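Local coordinates for protein exoribonuclease II, mitochondrial (Candida glabrata, PDB 6F3H) that degrades RNA from its 3' end as the magnesium-binding exoribonuclease component of the mitochondrial RNA degradosome (mtEXO), at residues Ala405-Asp410 with Ala458-Leu463; Phe353-Trp358 with Leu463-Val468; Gly433-Ser438 with Lys473-Arg478. The protein carries 1 engineered substitution. All coordinates share one frame; numbering follows the deposited sequence.

Interaction 1: residues Ala405-Asp410 with Ala458-Leu463. Engineered in segment 405-410: Asn409 (natural residue Asp). With MG (magnesium ion), chain E; nucleotides of chain C.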
loop_
_atom_site.group_PDB
_atom_site.type_symbol
_atom_site.label_atom_id
_atom_site.label_comp_id
_atom_site.label_asym_id
_atom_site.label_seq_id
_atom_site.Cartn_x
_atom_site.Cartn_y
_atom_site.Cartn_z
ATOM N N ALA A 405 -13.071 -16.086 5.447
ATOM C CA ALA A 405 -12.603 -15.574 4.165
ATOM C C ALA A 405 -13.758 -14.989 3.365
ATOM O O ALA A 405 -14.923 -15.337 3.577
ATOM C CB ALA A 405 -11.924 -16.672 3.351
ATOM N N HIS A 406 -13.428 -14.065 2.463
ATOM C CA HIS A 406 -14.429 -13.343 1.688
ATOM C C HIS A 406 -14.445 -13.757 0.225
ATOM O O HIS A 406 -15.464 -14.228 -0.287
ATOM C CB HIS A 406 -14.168 -11.844 1.780
ATOM C CG HIS A 406 -14.234 -11.316 3.170
ATOM N ND1 HIS A 406 -13.184 -11.432 4.054
ATOM C CD2 HIS A 406 -15.227 -10.689 3.840
ATOM C CE1 HIS A 406 -13.522 -10.884 5.208
ATOM N NE2 HIS A 406 -14.758 -10.427 5.104
ATOM N N GLU A 407 -13.327 -13.590 -0.460
ATOM C CA GLU A 407 -13.209 -13.915 -1.867
ATOM C C GLU A 407 -12.335 -15.144 -1.991
ATOM O O GLU A 407 -11.222 -15.183 -1.454
ATOM C CB GLU A 407 -12.593 -12.768 -2.672
ATOM C CG GLU A 407 -13.400 -11.483 -2.700
ATOM C CD GLU A 407 -12.676 -10.311 -2.057
ATOM O OE1 GLU A 407 -12.743 -9.196 -2.625
ATOM O OE2 GLU A 407 -12.024 -10.510 -1.004
ATOM N N ILE A 408 -12.839 -16.136 -2.704
ATOM C CA ILE A 408 -12.096 -17.351 -2.998
ATOM C C ILE A 408 -11.628 -17.224 -4.438
ATOM O O ILE A 408 -12.435 -17.375 -5.356
ATOM C CB ILE A 408 -12.960 -18.601 -2.792
ATOM C CG1 ILE A 408 -13.916 -18.388 -1.622
ATOM C CG2 ILE A 408 -12.104 -19.823 -2.534
ATOM C CD1 ILE A 408 -13.218 -18.086 -0.295
ATOM N N ASN A 409 -10.322 -16.977 -4.634
ATOM C CA ASN A 409 -9.747 -16.704 -5.944
ATOM C C ASN A 409 -9.047 -17.913 -6.547
ATOM O O ASN A 409 -8.799 -17.931 -7.756
ATOM C CB ASN A 409 -8.673 -15.581 -5.859
ATOM C CG ASN A 409 -9.240 -14.173 -5.690
ATOM O OD1 ASN A 409 -9.705 -13.553 -6.650
ATOM N ND2 ASN A 409 -9.128 -13.637 -4.488
ATOM N N ASP A 410 -8.774 -18.941 -5.746
ATOM C CA ASP A 410 -7.804 -19.983 -6.062
ATOM C C ASP A 410 -8.295 -21.388 -5.722
ATOM O O ASP A 410 -8.926 -21.601 -4.687
ATOM C CB ASP A 410 -6.534 -19.709 -5.251
ATOM C CG ASP A 410 -6.802 -19.681 -3.727
ATOM O OD1 ASP A 410 -7.939 -19.343 -3.328
ATOM O OD2 ASP A 410 -5.884 -19.891 -2.907
ATOM N N ALA A 458 -8.408 0.279 -6.657
ATOM C CA ALA A 458 -7.469 -0.655 -7.267
ATOM C C ALA A 458 -7.252 -1.960 -6.500
ATOM O O ALA A 458 -6.568 -2.831 -7.026
ATOM C CB ALA A 458 -6.133 0.060 -7.454
ATOM N N PHE A 459 -7.735 -2.113 -5.267
ATOM C CA PHE A 459 -7.648 -3.385 -4.564
ATOM C C PHE A 459 -8.859 -3.516 -3.668
ATOM O O PHE A 459 -9.631 -2.582 -3.478
ATOM C CB PHE A 459 -6.385 -3.532 -3.712
ATOM C CG PHE A 459 -5.110 -3.247 -4.452
ATOM C CD1 PHE A 459 -4.765 -1.966 -4.826
ATOM C CD2 PHE A 459 -4.275 -4.272 -4.828
ATOM C CE1 PHE A 459 -3.612 -1.714 -5.541
ATOM C CE2 PHE A 459 -3.103 -4.021 -5.550
ATOM C CZ PHE A 459 -2.783 -2.751 -5.905
ATOM N N THR A 460 -9.032 -4.687 -3.111
ATOM C CA THR A 460 -9.968 -4.774 -2.019
ATOM C C THR A 460 -9.260 -4.221 -0.801
ATOM O O THR A 460 -8.034 -4.316 -0.690
ATOM C CB THR A 460 -10.443 -6.204 -1.804
ATOM O OG1 THR A 460 -11.480 -6.477 -2.743
ATOM C CG2 THR A 460 -11.038 -6.348 -0.475
ATOM N N THR A 461 -10.020 -3.528 0.043
ATOM C CA THR A 461 -9.516 -2.894 1.255
ATOM C C THR A 461 -9.805 -3.793 2.455
ATOM O O THR A 461 -10.964 -3.990 2.831
ATOM C CB THR A 461 -10.144 -1.520 1.421
ATOM O OG1 THR A 461 -9.838 -0.718 0.267
ATOM C CG2 THR A 461 -9.565 -0.858 2.620
ATOM N N TYR A 462 -8.758 -4.368 3.029
ATOM C CA TYR A 462 -8.867 -5.307 4.139
ATOM C C TYR A 462 -8.314 -4.629 5.386
ATOM O O TYR A 462 -7.114 -4.349 5.456
ATOM C CB TYR A 462 -8.100 -6.598 3.850
ATOM C CG TYR A 462 -8.605 -7.448 2.678
ATOM C CD1 TYR A 462 -9.797 -8.160 2.758
ATOM C CD2 TYR A 462 -7.865 -7.564 1.508
ATOM C CE1 TYR A 462 -10.247 -8.937 1.696
ATOM C CE2 TYR A 462 -8.307 -8.329 0.447
ATOM C CZ TYR A 462 -9.494 -9.019 0.542
ATOM O OH TYR A 462 -9.929 -9.785 -0.530
ATOM N N LEU A 463 -9.178 -4.363 6.363
ATOM C CA LEU A 463 -8.793 -3.747 7.628
ATOM C C LEU A 463 -9.383 -4.490 8.819
ATOM O O LEU A 463 -10.482 -5.041 8.722
ATOM C CB LEU A 463 -9.265 -2.297 7.673
ATOM C CG LEU A 463 -8.516 -1.328 6.786
ATOM C CD1 LEU A 463 -9.323 -0.085 6.753
ATOM C CD2 LEU A 463 -7.156 -1.033 7.380
HETATM MG MG MG E . -7.949 -19.272 -1.063
ATOM P P C C 6 -7.388 -15.517 -1.865
ATOM O OP1 C C 6 -8.520 -16.214 -2.490
ATOM O OP2 C C 6 -6.489 -14.658 -2.653
ATOM O "O5'" C C 6 -8.050 -14.705 -0.688
ATOM C "C5'" C C 6 -8.750 -15.403 0.331
ATOM C "C4'" C C 6 -9.085 -14.511 1.504
ATOM O "O4'" C C 6 -7.894 -14.169 2.263
ATOM C "C3'" C C 6 -9.683 -13.159 1.192
ATOM O "O3'" C C 6 -11.037 -13.214 0.797
ATOM C "C2'" C C 6 -9.492 -12.453 2.509
ATOM O "O2'" C C 6 -10.379 -13.023 3.445
ATOM C "C1'" C C 6 -8.088 -12.921 2.884
ATOM N N1 C C 6 -7.044 -11.949 2.453
ATOM C C2 C C 6 -6.764 -10.856 3.309
ATOM O O2 C C 6 -7.356 -10.756 4.384
ATOM N N3 C C 6 -5.857 -9.903 3.017
ATOM C C4 C C 6 -5.218 -10.000 1.873
ATOM N N4 C C 6 -4.320 -9.040 1.627
ATOM C C5 C C 6 -5.467 -11.088 0.968
ATOM C C6 C C 6 -6.375 -12.022 1.276
ATOM P P A C 5 -1.898 -15.244 -3.259
ATOM O OP1 A C 5 -2.448 -15.671 -4.565
ATOM O OP2 A C 5 -1.523 -13.813 -3.066
ATOM O "O5'" A C 5 -2.991 -15.590 -2.172
ATOM C "C5'" A C 5 -3.464 -16.917 -2.068
ATOM C "C4'" A C 5 -4.185 -17.166 -0.774
ATOM O "O4'" A C 5 -3.274 -17.010 0.340
ATOM C "C3'" A C 5 -5.334 -16.229 -0.448
ATOM O "O3'" A C 5 -6.527 -16.606 -1.097
ATOM C "C2'" A C 5 -5.421 -16.350 1.059
ATOM O "O2'" A C 5 -6.046 -17.572 1.421
ATOM C "C1'" A C 5 -3.945 -16.428 1.425
ATOM N N9 A C 5 -3.412 -15.084 1.582
ATOM C C8 A C 5 -2.778 -14.282 0.666
ATOM N N7 A C 5 -2.468 -13.096 1.128
ATOM C C5 A C 5 -2.959 -13.149 2.420
ATOM C C6 A C 5 -2.948 -12.217 3.457
ATOM N N6 A C 5 -2.409 -10.997 3.339
ATOM N N1 A C 5 -3.525 -12.605 4.622
ATOM C C2 A C 5 -4.064 -13.833 4.729
ATOM N N3 A C 5 -4.134 -14.809 3.827
ATOM C C4 A C 5 -3.554 -14.369 2.703
HETATM O O HOH W 1 -6.336 -20.333 -1.425
HETATM O O HOH W 2 -8.733 -20.040 -2.709
#
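Glu407 reaches from its loop toward Thr460, the two side chains coming from opposite directions. Thr460 OG1 donates to Glu407 OE1 at 3.0 Å, meeting its syn lone pair. Threonine suits the place because its hydroxyl also takes a bond from Met470 N, while its CG2 methyl packs against one face of the Tyr462 ring, near the rim. The chain of Glu407 bends at chi2 (117°), which swings the carboxylate toward this buried threonine-tyrosine pair; how closely OE2 approaches the tyrosine hydroxyl is doubtful. The opposite face of Tyr462 carries the base of cytidine C6 of chain C, whose C2 sits over the ring centre, 3.8 Å above the plane.

On the 405-410 side the backbone does most of the gripping. Glu407 N donates to C6 O3' at 2.6 Å, His406 N donates to the same oxygen at 3.0 Å, and that hydroxyl donates in turn to Glu407 O. Asn409, an engineered residue where aspartate is natural, gives its backbone N to C6 OP1 at 2.9 Å, while Asp410 OD1 binds the magnesium ion at 2.3 Å, with Asp401 on the same metal. The looser part is exposed His406, which meets the RNA with the edge of its ring: C6 O2' lies in the imidazole plane, in a nearly straight hydrogen bond (175°) with ND1 at 3.3 Å, in which either could be the donor. An aromatic platform under the last base, a gripped 3' end and a magnesium-binding acidic loop are consistent with the active site of an RNB domain, as in RNase II-type exoribonucleases.

Interaction 2: residues Phe353-Trp358 with Leu463-Val468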
loop_
_atom_site.group_PDB
_atom_site.type_symbol
_atom_site.label_atom_id
_atom_site.label_comp_id
_atom_site.label_asym_id
_atom_site.label_seq_id
_atom_site.Cartn_x
_atom_site.Cartn_y
_atom_site.Cartn_z
ATOM N N PHE A 353 -11.572 6.452 14.398
ATOM C CA PHE A 353 -11.792 7.645 13.612
ATOM C C PHE A 353 -10.972 7.671 12.342
ATOM O O PHE A 353 -11.298 8.431 11.432
ATOM C CB PHE A 353 -11.432 8.872 14.434
ATOM C CG PHE A 353 -12.323 9.101 15.598
ATOM C CD1 PHE A 353 -13.605 9.575 15.417
ATOM C CD2 PHE A 353 -11.879 8.842 16.876
ATOM C CE1 PHE A 353 -14.427 9.787 16.478
ATOM C CE2 PHE A 353 -12.695 9.056 17.943
ATOM C CZ PHE A 353 -13.975 9.533 17.740
ATOM N N ILE A 354 -9.896 6.891 12.288
ATOM C CA ILE A 354 -9.133 6.704 11.067
ATOM C C ILE A 354 -10.068 6.373 9.928
ATOM O O ILE A 354 -9.807 6.699 8.763
ATOM C CB ILE A 354 -8.107 5.585 11.300
ATOM C CG1 ILE A 354 -7.304 5.893 12.564
ATOM C CG2 ILE A 354 -7.207 5.417 10.104
ATOM C CD1 ILE A 354 -6.417 4.761 12.998
ATOM N N LEU A 355 -11.186 5.740 10.244
ATOM C CA LEU A 355 -12.138 5.382 9.217
ATOM C C LEU A 355 -12.733 6.603 8.551
ATOM O O LEU A 355 -13.285 6.495 7.458
ATOM C CB LEU A 355 -13.235 4.530 9.840
ATOM C CG LEU A 355 -12.551 3.449 10.680
ATOM C CD1 LEU A 355 -13.555 2.577 11.394
ATOM C CD2 LEU A 355 -11.643 2.614 9.785
ATOM N N GLY A 356 -12.633 7.756 9.176
ATOM C CA GLY A 356 -13.060 8.983 8.553
ATOM C C GLY A 356 -12.104 9.560 7.537
ATOM O O GLY A 356 -12.407 10.593 6.936
ATOM N N ASN A 357 -10.944 8.947 7.336
ATOM C CA ASN A 357 -9.924 9.592 6.534
ATOM C C ASN A 357 -10.337 9.611 5.062
ATOM O O ASN A 357 -10.821 8.610 4.519
ATOM C CB ASN A 357 -8.600 8.878 6.753
ATOM C CG ASN A 357 -7.482 9.581 6.087
ATOM O OD1 ASN A 357 -7.502 9.730 4.873
ATOM N ND2 ASN A 357 -6.503 10.051 6.859
ATOM N N TRP A 358 -10.106 10.758 4.411
ATOM C CA TRP A 358 -10.607 10.962 3.055
ATOM C C TRP A 358 -9.830 10.143 2.047
ATOM O O TRP A 358 -10.382 9.722 1.029
ATOM C CB TRP A 358 -10.536 12.439 2.669
ATOM C CG TRP A 358 -11.420 13.334 3.494
ATOM C CD1 TRP A 358 -12.585 12.989 4.099
ATOM C CD2 TRP A 358 -11.212 14.723 3.800
ATOM N NE1 TRP A 358 -13.120 14.068 4.770
ATOM C CE2 TRP A 358 -12.291 15.144 4.601
ATOM C CE3 TRP A 358 -10.213 15.648 3.481
ATOM C CZ2 TRP A 358 -12.405 16.453 5.081
ATOM C CZ3 TRP A 358 -10.323 16.943 3.963
ATOM C CH2 TRP A 358 -11.412 17.336 4.749
ATOM N N LEU A 463 -9.178 -4.363 6.363
ATOM C CA LEU A 463 -8.793 -3.747 7.628
ATOM C C LEU A 463 -9.383 -4.490 8.819
ATOM O O LEU A 463 -10.482 -5.041 8.722
ATOM C CB LEU A 463 -9.265 -2.297 7.673
ATOM C CG LEU A 463 -8.516 -1.328 6.786
ATOM C CD1 LEU A 463 -9.323 -0.085 6.753
ATOM C CD2 LEU A 463 -7.156 -1.033 7.380
ATOM N N PRO A 464 -8.690 -4.496 9.970
ATOM C CA PRO A 464 -9.245 -5.163 11.165
ATOM C C PRO A 464 -10.651 -4.732 11.478
ATOM O O PRO A 464 -11.415 -5.490 12.088
ATOM C CB PRO A 464 -8.294 -4.727 12.286
ATOM C CG PRO A 464 -7.042 -4.413 11.607
ATOM C CD PRO A 464 -7.420 -3.821 10.274
ATOM N N ASP A 465 -11.000 -3.510 11.098
ATOM C CA ASP A 465 -12.330 -2.984 11.331
ATOM C C ASP A 465 -13.322 -3.498 10.303
ATOM O O ASP A 465 -14.472 -3.782 10.642
ATOM C CB ASP A 465 -12.290 -1.457 11.317
ATOM C CG ASP A 465 -11.337 -0.883 12.358
ATOM O OD1 ASP A 465 -10.116 -1.069 12.173
ATOM O OD2 ASP A 465 -11.800 -0.246 13.342
ATOM N N LEU A 466 -12.920 -3.591 9.041
ATOM C CA LEU A 466 -13.895 -3.779 7.976
ATOM C C LEU A 466 -13.199 -4.214 6.696
ATOM O O LEU A 466 -11.972 -4.275 6.620
ATOM C CB LEU A 466 -14.680 -2.497 7.727
ATOM C CG LEU A 466 -13.949 -1.626 6.709
ATOM C CD1 LEU A 466 -14.892 -0.624 6.096
ATOM C CD2 LEU A 466 -12.737 -0.939 7.328
ATOM N N VAL A 467 -14.008 -4.515 5.677
ATOM C CA VAL A 467 -13.513 -4.852 4.348
ATOM C C VAL A 467 -14.327 -4.116 3.282
ATOM O O VAL A 467 -15.550 -4.003 3.400
ATOM C CB VAL A 467 -13.563 -6.374 4.132
ATOM C CG1 VAL A 467 -12.883 -6.737 2.827
ATOM C CG2 VAL A 467 -12.928 -7.120 5.330
ATOM N N VAL A 468 -13.659 -3.592 2.260
ATOM C CA VAL A 468 -14.317 -2.954 1.123
ATOM C C VAL A 468 -13.897 -3.640 -0.167
ATOM O O VAL A 468 -12.823 -3.365 -0.704
ATOM C CB VAL A 468 -14.009 -1.451 1.057
ATOM C CG1 VAL A 468 -14.807 -0.818 -0.026
ATOM C CG2 VAL A 468 -14.376 -0.802 2.351
#
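Leu355 brings its two methyl groups to different neighbours on the 463-468 turn. CD1 lies 3.9 Å from Asp465 OD2, the side chains crossing obliquely, and CD2 lies 4.5 Å from Leu466 CD2 in a light leucine-leucine contact. With CG beside the backbone N (chi1 -48°) and chi2 extended (178°), Leu355 points both methyls at the turn.

Behind these groups stand two short turns. Leu355 rides on a 3-10 turn, in which Gly356 N bonds Phe353 O at 2.7 Å. On the other side, Leu463 N bonds Leu466 O at 2.8 Å, with a weaker return bond from Leu466 N to Leu463 O. Pro464 and Asp465 occupy the corners of this type I beta turn, where the fixed phi of proline fits the first corner, and the turn closes the hairpin of strands 461-462 and 467-468.

Further out, Asp465 OD1 accepts from Ser749 OG and Trp753 NE1 of helix 725-761, and OD2 from Asn352 ND2, just before Phe353. Contact across the segments is therefore slight, one leucine pair and one methyl beside a carboxylate oxygen, without a hydrogen bond; the directional bonds come from the aspartate's outer partners, neutral donors that would probably stabilise its charge.

Interaction 3: residues Gly433-Ser438 with Lys473-Arg478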
loop_
_atom_site.group_PDB
_atom_site.type_symbol
_atom_site.label_atom_id
_atom_site.label_comp_id
_atom_site.label_asym_id
_atom_site.label_seq_id
_atom_site.Cartn_x
_atom_site.Cartn_y
_atom_site.Cartn_z
ATOM N N GLY A 433 -14.585 -12.432 -16.759
ATOM C CA GLY A 433 -15.638 -12.861 -17.660
ATOM C C GLY A 433 -16.946 -12.102 -17.541
ATOM O O GLY A 433 -17.701 -12.030 -18.510
ATOM N N LEU A 434 -17.238 -11.522 -16.380
ATOM C CA LEU A 434 -18.570 -10.941 -16.193
ATOM C C LEU A 434 -18.758 -9.608 -16.909
ATOM O O LEU A 434 -19.840 -9.011 -16.805
ATOM C CB LEU A 434 -18.894 -10.805 -14.701
ATOM C CG LEU A 434 -18.739 -12.121 -13.922
ATOM C CD1 LEU A 434 -17.439 -12.145 -13.241
ATOM C CD2 LEU A 434 -19.807 -12.358 -12.874
ATOM N N PHE A 435 -17.755 -9.159 -17.664
ATOM C CA PHE A 435 -17.761 -7.854 -18.290
ATOM C C PHE A 435 -17.636 -7.941 -19.806
ATOM O O PHE A 435 -16.763 -8.653 -20.318
ATOM C CB PHE A 435 -16.606 -7.005 -17.761
ATOM C CG PHE A 435 -16.677 -6.760 -16.295
ATOM C CD1 PHE A 435 -17.657 -5.940 -15.762
ATOM C CD2 PHE A 435 -15.756 -7.325 -15.444
ATOM C CE1 PHE A 435 -17.725 -5.708 -14.400
ATOM C CE2 PHE A 435 -15.823 -7.089 -14.078
ATOM C CZ PHE A 435 -16.808 -6.286 -13.560
ATOM N N PRO A 436 -18.426 -7.156 -20.538
ATOM C CA PRO A 436 -18.299 -7.126 -22.003
ATOM C C PRO A 436 -16.892 -6.872 -22.495
ATOM O O PRO A 436 -16.543 -7.288 -23.608
ATOM C CB PRO A 436 -19.253 -5.993 -22.398
ATOM C CG PRO A 436 -20.320 -6.061 -21.343
ATOM C CD PRO A 436 -19.595 -6.395 -20.067
ATOM N N GLU A 437 -16.058 -6.217 -21.699
ATOM C CA GLU A 437 -14.710 -5.920 -22.158
ATOM C C GLU A 437 -13.865 -7.167 -22.344
ATOM O O GLU A 437 -12.819 -7.085 -22.989
ATOM C CB GLU A 437 -14.006 -4.975 -21.191
ATOM C CG GLU A 437 -14.356 -3.490 -21.375
ATOM C CD GLU A 437 -15.641 -3.057 -20.670
ATOM O OE1 GLU A 437 -16.025 -1.866 -20.791
ATOM O OE2 GLU A 437 -16.290 -3.915 -20.032
ATOM N N SER A 438 -14.270 -8.303 -21.767
ATOM C CA SER A 438 -13.474 -9.517 -21.910
ATOM C C SER A 438 -13.383 -9.961 -23.357
ATOM O O SER A 438 -12.377 -10.545 -23.769
ATOM C CB SER A 438 -14.081 -10.632 -21.070
ATOM O OG SER A 438 -15.493 -10.624 -21.184
ATOM N N LYS A 473 -20.917 -7.058 -4.579
ATOM C CA LYS A 473 -21.265 -8.326 -3.944
ATOM C C LYS A 473 -21.797 -9.301 -4.965
ATOM O O LYS A 473 -21.439 -10.480 -4.948
ATOM C CB LYS A 473 -22.312 -8.135 -2.843
ATOM N N SER A 474 -22.653 -8.825 -5.867
ATOM C CA SER A 474 -23.271 -9.716 -6.841
ATOM C C SER A 474 -22.226 -10.441 -7.670
ATOM O O SER A 474 -22.284 -11.660 -7.836
ATOM C CB SER A 474 -24.194 -8.925 -7.754
ATOM O OG SER A 474 -23.432 -8.144 -8.641
ATOM N N PHE A 475 -21.256 -9.703 -8.189
ATOM C CA PHE A 475 -20.209 -10.306 -8.998
ATOM C C PHE A 475 -19.346 -11.253 -8.183
ATOM O O PHE A 475 -18.765 -12.196 -8.736
ATOM C CB PHE A 475 -19.322 -9.212 -9.589
ATOM C CG PHE A 475 -19.992 -8.377 -10.644
ATOM C CD1 PHE A 475 -21.218 -7.786 -10.412
ATOM C CD2 PHE A 475 -19.358 -8.135 -11.848
ATOM C CE1 PHE A 475 -21.826 -7.017 -11.375
ATOM C CE2 PHE A 475 -19.957 -7.364 -12.817
ATOM C CZ PHE A 475 -21.187 -6.799 -12.584
ATOM N N CYS A 476 -19.243 -11.020 -6.876
ATOM C CA CYS A 476 -18.395 -11.873 -6.054
ATOM C C CYS A 476 -19.033 -13.237 -5.830
ATOM O O CYS A 476 -18.351 -14.266 -5.874
ATOM C CB CYS A 476 -18.088 -11.191 -4.714
ATOM S SG CYS A 476 -16.923 -9.764 -4.750
ATOM N N ASN A 477 -20.339 -13.261 -5.589
ATOM C CA ASN A 477 -21.046 -14.518 -5.398
ATOM C C ASN A 477 -20.939 -15.391 -6.631
ATOM O O ASN A 477 -20.738 -16.607 -6.525
ATOM C CB ASN A 477 -22.498 -14.216 -5.066
ATOM C CG ASN A 477 -22.680 -13.881 -3.616
ATOM O OD1 ASN A 477 -21.951 -14.394 -2.762
ATOM N ND2 ASN A 477 -23.617 -12.980 -3.322
ATOM N N ARG A 478 -21.065 -14.782 -7.814
ATOM C CA ARG A 478 -21.013 -15.548 -9.049
ATOM C C ARG A 478 -19.614 -16.059 -9.314
ATOM O O ARG A 478 -19.420 -17.238 -9.614
ATOM C CB ARG A 478 -21.477 -14.719 -10.243
ATOM C CG ARG A 478 -21.087 -15.399 -11.525
ATOM C CD ARG A 478 -22.013 -15.136 -12.678
ATOM N NE ARG A 478 -21.650 -16.025 -13.783
ATOM C CZ ARG A 478 -22.518 -16.710 -14.529
ATOM N NH1 ARG A 478 -23.824 -16.624 -14.290
ATOM N NH2 ARG A 478 -22.075 -17.497 -15.510
#
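Phe435 O is gripped twice by Ser438, by its backbone N at 2.9 Å and by its hydroxyl OG in a bond whose modelled length is doubtful, while the ring of the same phenylalanine turns to Phe475. Pro436 and Glu437 form the corners of this type I turn; proline fits the first corner by its fixed phi, and serine adds a side-chain bond to the backbone one. The turn fixes the backbone from which Phe435 projects.

Its ring and that of Phe475 lie with planes 30° apart and centroids separated by 5.2 Å, slid so far that they barely overlap, a glancing aromatic contact. Leu434 packs next to it, with CB 3.9 Å from Phe475 CD2. One helical turn further along 473-478, Arg478 presents its aliphatic stem to the same leucine: Leu434 CD2 lies 3.6 Å from Arg478 CD and about as far from CG. Placing CG anti to the backbone N (chi1 166°) starts an extended chain that carries the methylenes past the leucine and the guanidinium onward to a salt bridge with Glu489.

Val450 of helix 449-456 touches both phenylalanine rings, and Pro381 touches both Leu434 and Phe475, so these residues extend the hydrophobic cluster. Phenylalanine and leucine suit this buried seam between loop and helix, and arginine suits its exposed margin by joining a greasy stem to a charged end. Shape and burial, without a hydrogen bond between the segments, thus hold the helix to the loop, while the arginine's charge is met by a partner on strand 488-499.

From the N terminus, residues 353-358 come first, and interaction 2 closes the longest loop when they meet 463-468. Inside that loop lies interaction 1, joining 405-410, just before strand 410-416, to 458-463; the two contacts share Leu463, and their later segments are successive arms of one hairpin, paired by Thr461 O and Val468 N at 2.8 Å. Interaction 3 starts within both loops at 433-438 but ends beyond them at 473-478, so it crosses each. Together they tie the hairpin to the magnesium-binding loop on one side and to the loop between helices 334-343 and 369-378 on the other, while the helix following the hairpin packs on the loop after strand 421-429.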